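Alpha-1,2-mannosyltransferase (Ktr4), putative (Neosartorya fumigata, PDB 7BOP) belongs to a fungal mannosyltransferase family of the GT-A clan and is seen here with bound guanosine-5'-diphosphate and a manganese ion. Local coordinates at residues K188-V193 and D289-E294; D297-H302 and G325-A330. One frame throughout, in Å; residues are numbered along the deposited sequence.

Overall arrangement
The two contacts follow one another along the chain: both segments of contact 1 come before those of contact 2. Their centres lie about 12 Å apart. Contact 1 sets strand 189-192, part of the mixed sheet of the GT-A fold, against the short helix 288-292. Contact 2 joins helix 294-306 to the end of helix 316-327, farther from the centre of the chain. Helices 288-292 and 294-306 are consecutive, with G293 between them. One run of chain, strand 284-287 and these two helices, thus serves both contacts, and sheet and helices pack as one unit. The contacts also touch directly: F290 packs on the backbone of F327 and A328, and D297 lies against the backbone of F291 and R292.

Contact 1 of 2, residues K188-V193 and D289-E294; sequences KYYWRV and DFFRGE
K188 and D289 meet through a salt bridge, with K188 NZ 3.0 Å from D289 OD2. The ammonium group approaches this oxygen on its anti side, 24° out of the carboxylate plane. The lysine chain runs extended as far as CE and bends only at the last torsion (chi4 60°), which turns NZ to the acid. Its aliphatic part also passes the carboxylate, with K188 CG 3.7 Å from D289 OD2.

The second touch is between rings. Y190 OH lies 3.5 Å from F291 CE2, and Y190 CE1 is 4.1 Å from the same carbon. F291 CE2 sits at the edge of the tyrosine ring, near its plane. The two side chains cross at about a right angle. With CG between the backbone N and the carbonyl carbon (chi1 73°), the Y190 ring is directed at the helix and its hydroxyl end reaches F291.

Further partners position these groups. R292 NH1 donates to D289 OD1 at 2.9 Å. This oxygen lies in the guanidinium plane of R292 and is met on its syn side, though tilted well out of the carboxylate plane. R292 also binds the backbone oxygens of Y179, L184 and Y187, so its head is tied to the chain leading into the strand. F178 packs edge-to-face with the Y190 ring. F290 CD2 lies 3.7 Å above the centre of the F291 ring.

The strand belongs to the mixed sheet of this GT-A fold, next to strands 69-74 and 284-287. Helix 288-292 follows directly from the latter strand. The Y190–F291 touch is apolar, and the buried tyrosine hydroxyl is hydrogen-bonded to E284. Each carboxylate oxygen of D289 faces a different cation. This would probably stabilise its ionised form and restrict its rotation.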
ATOM      1  N   LYS A 188      -7.347 -11.596  -9.731  1.00 32.24           N
ATOM      2  CA  LYS A 188      -7.994 -11.346  -8.453  1.00 33.07           C
ATOM      3  C   LYS A 188      -7.044 -10.716  -7.412  1.00 32.33           C
ATOM      4  O   LYS A 188      -7.513  -9.949  -6.581  1.00 31.80           O
ATOM      5  CB  LYS A 188      -8.582 -12.636  -7.901  1.00 34.97           C
ATOM      6  CG  LYS A 188      -9.369 -12.468  -6.608  1.00 37.97           C
ATOM      7  CD  LYS A 188     -10.135 -13.735  -6.253  1.00 40.47           C
ATOM      8  CE  LYS A 188     -10.872 -13.611  -4.931  1.00 42.68           C
ATOM      9  NZ  LYS A 188     -11.859 -12.510  -4.966  1.00 47.12           N
ATOM     10  N   TYR A 189      -5.749 -11.055  -7.435  1.00 31.48           N
ATOM     11  CA  TYR A 189      -4.797 -10.533  -6.439  1.00 31.93           C
ATOM     12  C   TYR A 189      -3.668  -9.778  -7.086  1.00 32.04           C
ATOM     13  O   TYR A 189      -3.260 -10.078  -8.208  1.00 31.12           O
ATOM     14  CB  TYR A 189      -4.246 -11.655  -5.549  1.00 31.39           C
ATOM     15  CG  TYR A 189      -5.332 -12.375  -4.785  1.00 32.20           C
ATOM     16  CD1 TYR A 189      -5.773 -11.905  -3.553  1.00 33.10           C
ATOM     17  CD2 TYR A 189      -5.938 -13.513  -5.308  1.00 32.77           C
ATOM     18  CE1 TYR A 189      -6.787 -12.552  -2.854  1.00 34.28           C
ATOM     19  CE2 TYR A 189      -6.951 -14.168  -4.622  1.00 34.15           C
ATOM     20  CZ  TYR A 189      -7.375 -13.687  -3.398  1.00 33.13           C
ATOM     21  OH  TYR A 189      -8.384 -14.334  -2.718  1.00 34.66           O
ATOM     22  N   TYR A 190      -3.158  -8.782  -6.370  1.00 29.98           N
ATOM     23  CA  TYR A 190      -2.026  -8.010  -6.829  1.00 28.63           C
ATOM     24  C   TYR A 190      -1.051  -7.816  -5.681  1.00 30.24           C
ATOM     25  O   TYR A 190      -1.450  -7.821  -4.505  1.00 28.02           O
ATOM     26  CB  TYR A 190      -2.482  -6.657  -7.389  1.00 29.24           C
ATOM     27  CG  TYR A 190      -2.937  -5.676  -6.317  1.00 29.22           C
ATOM     28  CD1 TYR A 190      -4.211  -5.763  -5.772  1.00 29.15           C
ATOM     29  CD2 TYR A 190      -2.084  -4.670  -5.847  1.00 30.32           C
ATOM     30  CE1 TYR A 190      -4.631  -4.884  -4.782  1.00 29.99           C
ATOM     31  CE2 TYR A 190      -2.500  -3.777  -4.862  1.00 29.87           C
ATOM     32  CZ  TYR A 190      -3.771  -3.898  -4.331  1.00 30.12           C
ATOM     33  OH  TYR A 190      -4.205  -3.041  -3.348  1.00 29.56           O
ATOM     34  N   TRP A 191       0.216  -7.661  -6.041  1.00 29.80           N
ATOM     35  CA  TRP A 191       1.283  -7.238  -5.123  1.00 30.19           C
ATOM     36  C   TRP A 191       1.863  -5.983  -5.767  1.00 30.87           C
ATOM     37  O   TRP A 191       2.544  -6.056  -6.793  1.00 31.11           O
ATOM     38  CB  TRP A 191       2.336  -8.340  -4.962  1.00 29.86           C
ATOM     39  CG  TRP A 191       3.481  -8.070  -4.003  1.00 30.28           C
ATOM     40  CD1 TRP A 191       3.934  -6.857  -3.562  1.00 29.82           C
ATOM     41  CD2 TRP A 191       4.335  -9.051  -3.403  1.00 31.99           C
ATOM     42  NE1 TRP A 191       4.990  -7.020  -2.719  1.00 30.53           N
ATOM     43  CE2 TRP A 191       5.264  -8.355  -2.594  1.00 31.86           C
ATOM     44  CE3 TRP A 191       4.391 -10.450  -3.450  1.00 31.70           C
ATOM     45  CZ2 TRP A 191       6.238  -9.006  -1.838  1.00 32.25           C
ATOM     46  CZ3 TRP A 191       5.372 -11.104  -2.704  1.00 33.24           C
ATOM     47  CH2 TRP A 191       6.281 -10.376  -1.902  1.00 32.92           C
ATOM     48  N   ARG A 192       1.567  -4.833  -5.166  1.00 30.03           N
ATOM     49  CA  ARG A 192       2.065  -3.557  -5.644  1.00 30.06           C
ATOM     50  C   ARG A 192       3.515  -3.351  -5.214  1.00 30.39           C
ATOM     51  O   ARG A 192       3.855  -3.513  -4.040  1.00 28.63           O
ATOM     52  CB  ARG A 192       1.193  -2.410  -5.124  1.00 30.14           C
ATOM     53  CG  ARG A 192       1.763  -1.028  -5.419  1.00 31.44           C
ATOM     54  CD  ARG A 192       0.747   0.048  -5.106  1.00 33.39           C
ATOM     55  NE  ARG A 192       1.390   1.343  -4.915  1.00 33.94           N
ATOM     56  CZ  ARG A 192       0.799   2.411  -4.380  1.00 35.55           C
ATOM     57  NH1 ARG A 192      -0.472   2.364  -3.981  1.00 34.37           N
ATOM     58  NH2 ARG A 192       1.494   3.537  -4.240  1.00 36.04           N
ATOM     59  N   VAL A 193       4.341  -2.948  -6.175  1.00 29.48           N
ATOM     60  CA  VAL A 193       5.756  -2.732  -5.978  1.00 31.88           C
ATOM     61  C   VAL A 193       6.117  -1.339  -6.493  1.00 32.68           C
ATOM     62  O   VAL A 193       5.605  -0.905  -7.530  1.00 33.32           O
ATOM     63  CB  VAL A 193       6.570  -3.783  -6.773  1.00 35.15           C
ATOM     64  CG1 VAL A 193       8.058  -3.627  -6.516  1.00 35.69           C
ATOM     65  CG2 VAL A 193       6.099  -5.187  -6.419  1.00 36.08           C
ATOM     66  N   ASP A 289     -10.936  -7.643  -6.066  1.00 31.65           N
ATOM     67  CA  ASP A 289     -12.397  -7.673  -5.987  1.00 32.24           C
ATOM     68  C   ASP A 289     -12.976  -6.938  -4.775  1.00 32.96           C
ATOM     69  O   ASP A 289     -14.148  -6.589  -4.796  1.00 32.07           O
ATOM     70  CB  ASP A 289     -12.931  -9.103  -6.046  1.00 33.19           C
ATOM     71  CG  ASP A 289     -12.661  -9.771  -7.387  1.00 34.30           C
ATOM     72  OD1 ASP A 289     -12.466  -9.069  -8.398  1.00 35.94           O
ATOM     73  OD2 ASP A 289     -12.641 -11.005  -7.416  1.00 37.17           O
ATOM     74  N   PHE A 290     -12.176  -6.691  -3.734  1.00 32.56           N
ATOM     75  CA  PHE A 290     -12.621  -5.784  -2.670  1.00 31.65           C
ATOM     76  C   PHE A 290     -12.818  -4.381  -3.221  1.00 30.80           C
ATOM     77  O   PHE A 290     -13.873  -3.791  -3.053  1.00 30.90           O
ATOM     78  CB  PHE A 290     -11.632  -5.714  -1.502  1.00 32.47           C
ATOM     79  CG  PHE A 290     -11.945  -4.607  -0.546  1.00 30.59           C
ATOM     80  CD1 PHE A 290     -13.064  -4.695   0.279  1.00 31.85           C
ATOM     81  CD2 PHE A 290     -11.163  -3.454  -0.508  1.00 31.11           C
ATOM     82  CE1 PHE A 290     -13.389  -3.655   1.144  1.00 32.02           C
ATOM     83  CE2 PHE A 290     -11.479  -2.414   0.353  1.00 30.76           C
ATOM     84  CZ  PHE A 290     -12.588  -2.520   1.185  1.00 30.73           C
ATOM     85  N   PHE A 291     -11.793  -3.865  -3.891  1.00 31.41           N
ATOM     86  CA  PHE A 291     -11.801  -2.505  -4.406  1.00 31.96           C
ATOM     87  C   PHE A 291     -12.800  -2.327  -5.546  1.00 32.56           C
ATOM     88  O   PHE A 291     -13.387  -1.258  -5.692  1.00 32.63           O
ATOM     89  CB  PHE A 291     -10.392  -2.085  -4.838  1.00 32.50           C
ATOM     90  CG  PHE A 291      -9.397  -2.077  -3.712  1.00 33.18           C
ATOM     91  CD1 PHE A 291      -9.396  -1.040  -2.777  1.00 33.23           C
ATOM     92  CD2 PHE A 291      -8.482  -3.115  -3.556  1.00 33.56           C
ATOM     93  CE1 PHE A 291      -8.485  -1.028  -1.720  1.00 32.32           C
ATOM     94  CE2 PHE A 291      -7.576  -3.118  -2.496  1.00 34.47           C
ATOM     95  CZ  PHE A 291      -7.578  -2.066  -1.573  1.00 33.83           C
ATOM     96  N   ARG A 292     -12.998  -3.383  -6.338  1.00 33.53           N
ATOM     97  CA  ARG A 292     -14.044  -3.400  -7.374  1.00 33.33           C
ATOM     98  C   ARG A 292     -15.449  -3.469  -6.804  1.00 33.92           C
ATOM     99  O   ARG A 292     -16.394  -3.198  -7.516  1.00 38.09           O
ATOM    100  CB  ARG A 292     -13.864  -4.592  -8.321  1.00 32.93           C
ATOM    101  CG  ARG A 292     -12.654  -4.513  -9.215  1.00 33.15           C
ATOM    102  CD  ARG A 292     -12.307  -5.896  -9.728  1.00 33.06           C
ATOM    103  NE  ARG A 292     -11.170  -5.847 -10.635  1.00 32.13           N
ATOM    104  CZ  ARG A 292     -10.372  -6.875 -10.914  1.00 32.65           C
ATOM    105  NH1 ARG A 292     -10.559  -8.070 -10.359  1.00 34.43           N
ATOM    106  NH2 ARG A 292      -9.363  -6.705 -11.759  1.00 33.97           N
ATOM    107  N   GLY A 293     -15.585  -3.867  -5.543  1.00 35.12           N
ATOM    108  CA  GLY A 293     -16.876  -4.037  -4.907  1.00 35.22           C
ATOM    109  C   GLY A 293     -17.696  -2.769  -4.790  1.00 35.89           C
ATOM    110  O   GLY A 293     -17.180  -1.646  -4.924  1.00 34.17           O
ATOM    111  N   GLU A 294     -18.987  -2.966  -4.540  1.00 34.25           N
ATOM    112  CA  GLU A 294     -19.950  -1.876  -4.457  1.00 36.48           C
ATOM    113  C   GLU A 294     -19.518  -0.811  -3.456  1.00 33.66           C
ATOM    114  O   GLU A 294     -19.518   0.369  -3.768  1.00 32.71           O
ATOM    115  CB  GLU A 294     -21.331  -2.410  -4.039  1.00 38.32           C
ATOM    116  CG  GLU A 294     -22.425  -1.348  -4.022  1.00 42.15           C
ATOM    117  CD  GLU A 294     -23.766  -1.846  -3.481  1.00 45.01           C
ATOM    118  OE1 GLU A 294     -23.997  -3.073  -3.423  1.00 47.07           O
ATOM    119  OE2 GLU A 294     -24.593  -0.990  -3.094  1.00 46.51           O
TER

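Contact 2 of 2, residues D297-H302 and G325-A330; sequences DAYFNH and GLFADA
Y299 and F327 make an offset edge-to-face aromatic pair. The edge of F327 is directed to the face of Y299. The ring centroids are 5.7 Å apart and the planes stand at 63°. The pair is offset: F327 CE2 lies nearest the CB and CG end of the tyrosine.

The apolar contact runs through this one carbon of the phenylalanine. F327 CE2 lies 3.6 Å from Y299 CB and 3.7 Å from Y299 CG. It is also 4.0 Å from Y299 CD2. The two side chains cross at about a right angle. With F327 CG anti to the carbonyl carbon and beside the backbone N (chi1 -47°), the ring is carried toward helix 294-306, and CE2 reaches Y299. The backbones stay well apart, with Y299 CA 9.5 Å from F327 CA.

The contact bridges two helices of the GT-A fold, 294-306 and 316-327. F327 is at the C-terminal end of the second, and A328 is the first residue to leave helical geometry. Y299 is in the body of the first helix.

Neighbouring groups pack on both rings. L326 CB lies 3.6 Å above the centre of the F327 ring, so the preceding residue covers one of its faces. Y248 also touches the F327 side chain, and L234, from helix 234-244, packs on Y299.

No hydrogen bond joins the two segments. The one polar end of the pair, Y299 OH, is hydrogen-bonded to T238 OG1, which ties the far end of the buried tyrosine to helix 234-244. The side chain of L326 touches T238 as well, so both helices of the contact meet helix 234-244.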
ATOM      1  N   ASP A 297     -15.885   0.981  -4.175  1.00 31.65           N
ATOM      2  CA  ASP A 297     -15.898   1.760  -5.396  1.00 32.51           C
ATOM      3  C   ASP A 297     -16.862   2.944  -5.315  1.00 31.97           C
ATOM      4  O   ASP A 297     -16.575   3.988  -5.879  1.00 30.95           O
ATOM      5  CB  ASP A 297     -16.214   0.901  -6.613  1.00 34.33           C
ATOM      6  CG  ASP A 297     -15.810   1.567  -7.901  1.00 34.66           C
ATOM      7  OD1 ASP A 297     -14.672   2.086  -8.004  1.00 35.45           O
ATOM      8  OD2 ASP A 297     -16.637   1.581  -8.821  1.00 38.19           O
ATOM      9  N   ALA A 298     -17.993   2.783  -4.628  1.00 32.21           N
ATOM     10  CA  ALA A 298     -18.896   3.919  -4.373  1.00 32.76           C
ATOM     11  C   ALA A 298     -18.193   4.992  -3.527  1.00 32.07           C
ATOM     12  O   ALA A 298     -18.344   6.187  -3.787  1.00 31.30           O
ATOM     13  CB  ALA A 298     -20.174   3.458  -3.687  1.00 33.24           C
ATOM     14  N   TYR A 299     -17.419   4.551  -2.535  1.00 32.05           N
ATOM     15  CA  TYR A 299     -16.599   5.449  -1.711  1.00 31.03           C
ATOM     16  C   TYR A 299     -15.610   6.213  -2.574  1.00 30.83           C
ATOM     17  O   TYR A 299     -15.521   7.446  -2.479  1.00 30.20           O
ATOM     18  CB  TYR A 299     -15.883   4.662  -0.607  1.00 30.76           C
ATOM     19  CG  TYR A 299     -14.955   5.480   0.268  1.00 30.96           C
ATOM     20  CD1 TYR A 299     -15.432   6.578   0.986  1.00 32.14           C
ATOM     21  CD2 TYR A 299     -13.603   5.142   0.406  1.00 32.00           C
ATOM     22  CE1 TYR A 299     -14.587   7.325   1.798  1.00 32.09           C
ATOM     23  CE2 TYR A 299     -12.754   5.886   1.225  1.00 30.18           C
ATOM     24  CZ  TYR A 299     -13.249   6.970   1.917  1.00 30.60           C
ATOM     25  OH  TYR A 299     -12.416   7.718   2.733  1.00 31.09           O
ATOM     26  N   PHE A 300     -14.891   5.507  -3.450  1.00 31.13           N
ATOM     27  CA  PHE A 300     -13.961   6.185  -4.334  1.00 31.90           C
ATOM     28  C   PHE A 300     -14.670   7.246  -5.183  1.00 33.34           C
ATOM     29  O   PHE A 300     -14.202   8.377  -5.280  1.00 32.44           O
ATOM     30  CB  PHE A 300     -13.181   5.241  -5.259  1.00 32.25           C
ATOM     31  CG  PHE A 300     -12.504   5.977  -6.367  1.00 31.87           C
ATOM     32  CD1 PHE A 300     -11.376   6.744  -6.103  1.00 33.22           C
ATOM     33  CD2 PHE A 300     -13.061   6.017  -7.642  1.00 33.38           C
ATOM     34  CE1 PHE A 300     -10.770   7.487  -7.105  1.00 33.11           C
ATOM     35  CE2 PHE A 300     -12.457   6.761  -8.653  1.00 33.70           C
ATOM     36  CZ  PHE A 300     -11.310   7.496  -8.381  1.00 34.01           C
ATOM     37  N   ASN A 301     -15.789   6.876  -5.808  1.00 33.54           N
ATOM     38  CA  ASN A 301     -16.502   7.818  -6.671  1.00 34.03           C
ATOM     39  C   ASN A 301     -17.005   9.037  -5.917  1.00 32.32           C
ATOM     40  O   ASN A 301     -16.958  10.139  -6.456  1.00 32.53           O
ATOM     41  CB  ASN A 301     -17.643   7.142  -7.429  1.00 35.50           C
ATOM     42  CG  ASN A 301     -17.138   6.219  -8.516  1.00 36.97           C
ATOM     43  OD1 ASN A 301     -16.207   6.556  -9.243  1.00 38.45           O
ATOM     44  ND2 ASN A 301     -17.750   5.056  -8.635  1.00 39.47           N
ATOM     45  N   HIS A 302     -17.467   8.840  -4.685  1.00 31.75           N
ATOM     46  CA  HIS A 302     -17.820   9.956  -3.812  1.00 32.84           C
ATOM     47  C   HIS A 302     -16.634  10.918  -3.613  1.00 32.14           C
ATOM     48  O   HIS A 302     -16.761  12.139  -3.790  1.00 31.44           O
ATOM     49  CB  HIS A 302     -18.290   9.432  -2.457  1.00 34.61           C
ATOM     50  CG  HIS A 302     -18.651  10.512  -1.493  1.00 36.76           C
ATOM     51  ND1 HIS A 302     -17.723  11.128  -0.680  1.00 39.50           N
ATOM     52  CD2 HIS A 302     -19.834  11.107  -1.231  1.00 37.00           C
ATOM     53  CE1 HIS A 302     -18.322  12.055   0.043  1.00 38.06           C
ATOM     54  NE2 HIS A 302     -19.606  12.059  -0.265  1.00 40.22           N
ATOM     55  N   GLY A 325     -10.901  -0.044   6.494  1.00 28.71           N
ATOM     56  CA  GLY A 325     -11.356   0.104   7.870  1.00 28.37           C
ATOM     57  C   GLY A 325     -12.853   0.256   8.052  1.00 28.62           C
ATOM     58  O   GLY A 325     -13.359  -0.026   9.127  1.00 30.72           O
ATOM     59  N   LEU A 326     -13.556   0.718   7.022  1.00 29.89           N
ATOM     60  CA  LEU A 326     -15.018   0.868   7.071  1.00 31.50           C
ATOM     61  C   LEU A 326     -15.791  -0.263   6.389  1.00 31.96           C
ATOM     62  O   LEU A 326     -16.883  -0.605   6.838  1.00 31.57           O
ATOM     63  CB  LEU A 326     -15.428   2.193   6.432  1.00 32.03           C
ATOM     64  CG  LEU A 326     -14.889   3.448   7.117  1.00 32.76           C
ATOM     65  CD1 LEU A 326     -15.227   4.651   6.268  1.00 33.34           C
ATOM     66  CD2 LEU A 326     -15.450   3.578   8.519  1.00 32.57           C
ATOM     67  N   PHE A 327     -15.232  -0.825   5.317  1.00 31.34           N
ATOM     68  CA  PHE A 327     -15.968  -1.743   4.436  1.00 32.16           C
ATOM     69  C   PHE A 327     -15.442  -3.181   4.392  1.00 33.55           C
ATOM     70  O   PHE A 327     -16.175  -4.073   3.966  1.00 33.72           O
ATOM     71  CB  PHE A 327     -16.044  -1.142   3.023  1.00 32.80           C
ATOM     72  CG  PHE A 327     -16.451   0.314   3.014  1.00 32.49           C
ATOM     73  CD1 PHE A 327     -17.604   0.732   3.688  1.00 33.54           C
ATOM     74  CD2 PHE A 327     -15.668   1.276   2.372  1.00 32.56           C
ATOM     75  CE1 PHE A 327     -17.965   2.069   3.713  1.00 33.18           C
ATOM     76  CE2 PHE A 327     -16.029   2.617   2.394  1.00 32.66           C
ATOM     77  CZ  PHE A 327     -17.180   3.011   3.057  1.00 33.64           C
ATOM     78  N   ALA A 328     -14.209  -3.419   4.845  1.00 30.86           N
ATOM     79  CA  ALA A 328     -13.673  -4.770   4.909  1.00 32.25           C
ATOM     80  C   ALA A 328     -13.915  -5.393   6.275  1.00 32.22           C
ATOM     81  O   ALA A 328     -14.312  -4.719   7.228  1.00 31.17           O
ATOM     82  CB  ALA A 328     -12.185  -4.771   4.575  1.00 32.90           C
ATOM     83  N   ASP A 329     -13.690  -6.699   6.337  1.00 30.80           N
ATOM     84  CA  ASP A 329     -13.622  -7.452   7.574  1.00 31.22           C
ATOM     85  C   ASP A 329     -12.188  -7.331   8.080  1.00 30.76           C
ATOM     86  O   ASP A 329     -11.261  -7.832   7.439  1.00 30.37           O
ATOM     87  CB  ASP A 329     -13.993  -8.908   7.254  1.00 33.18           C
ATOM     88  CG  ASP A 329     -13.982  -9.824   8.453  1.00 36.02           C
ATOM     89  OD1 ASP A 329     -13.558  -9.456   9.573  1.00 33.89           O
ATOM     90  OD2 ASP A 329     -14.402 -10.984   8.246  1.00 38.44           O
ATOM     91  N   ALA A 330     -12.000  -6.699   9.238  1.00 29.35           N
ATOM     92  CA  ALA A 330     -10.657  -6.485   9.799  1.00 29.23           C
ATOM     93  C   ALA A 330      -9.878  -7.781  10.028  1.00 30.46           C
ATOM     94  O   ALA A 330      -8.650  -7.780   9.974  1.00 29.82           O
ATOM     95  CB  ALA A 330     -10.734  -5.682  11.093  1.00 28.62           C
TER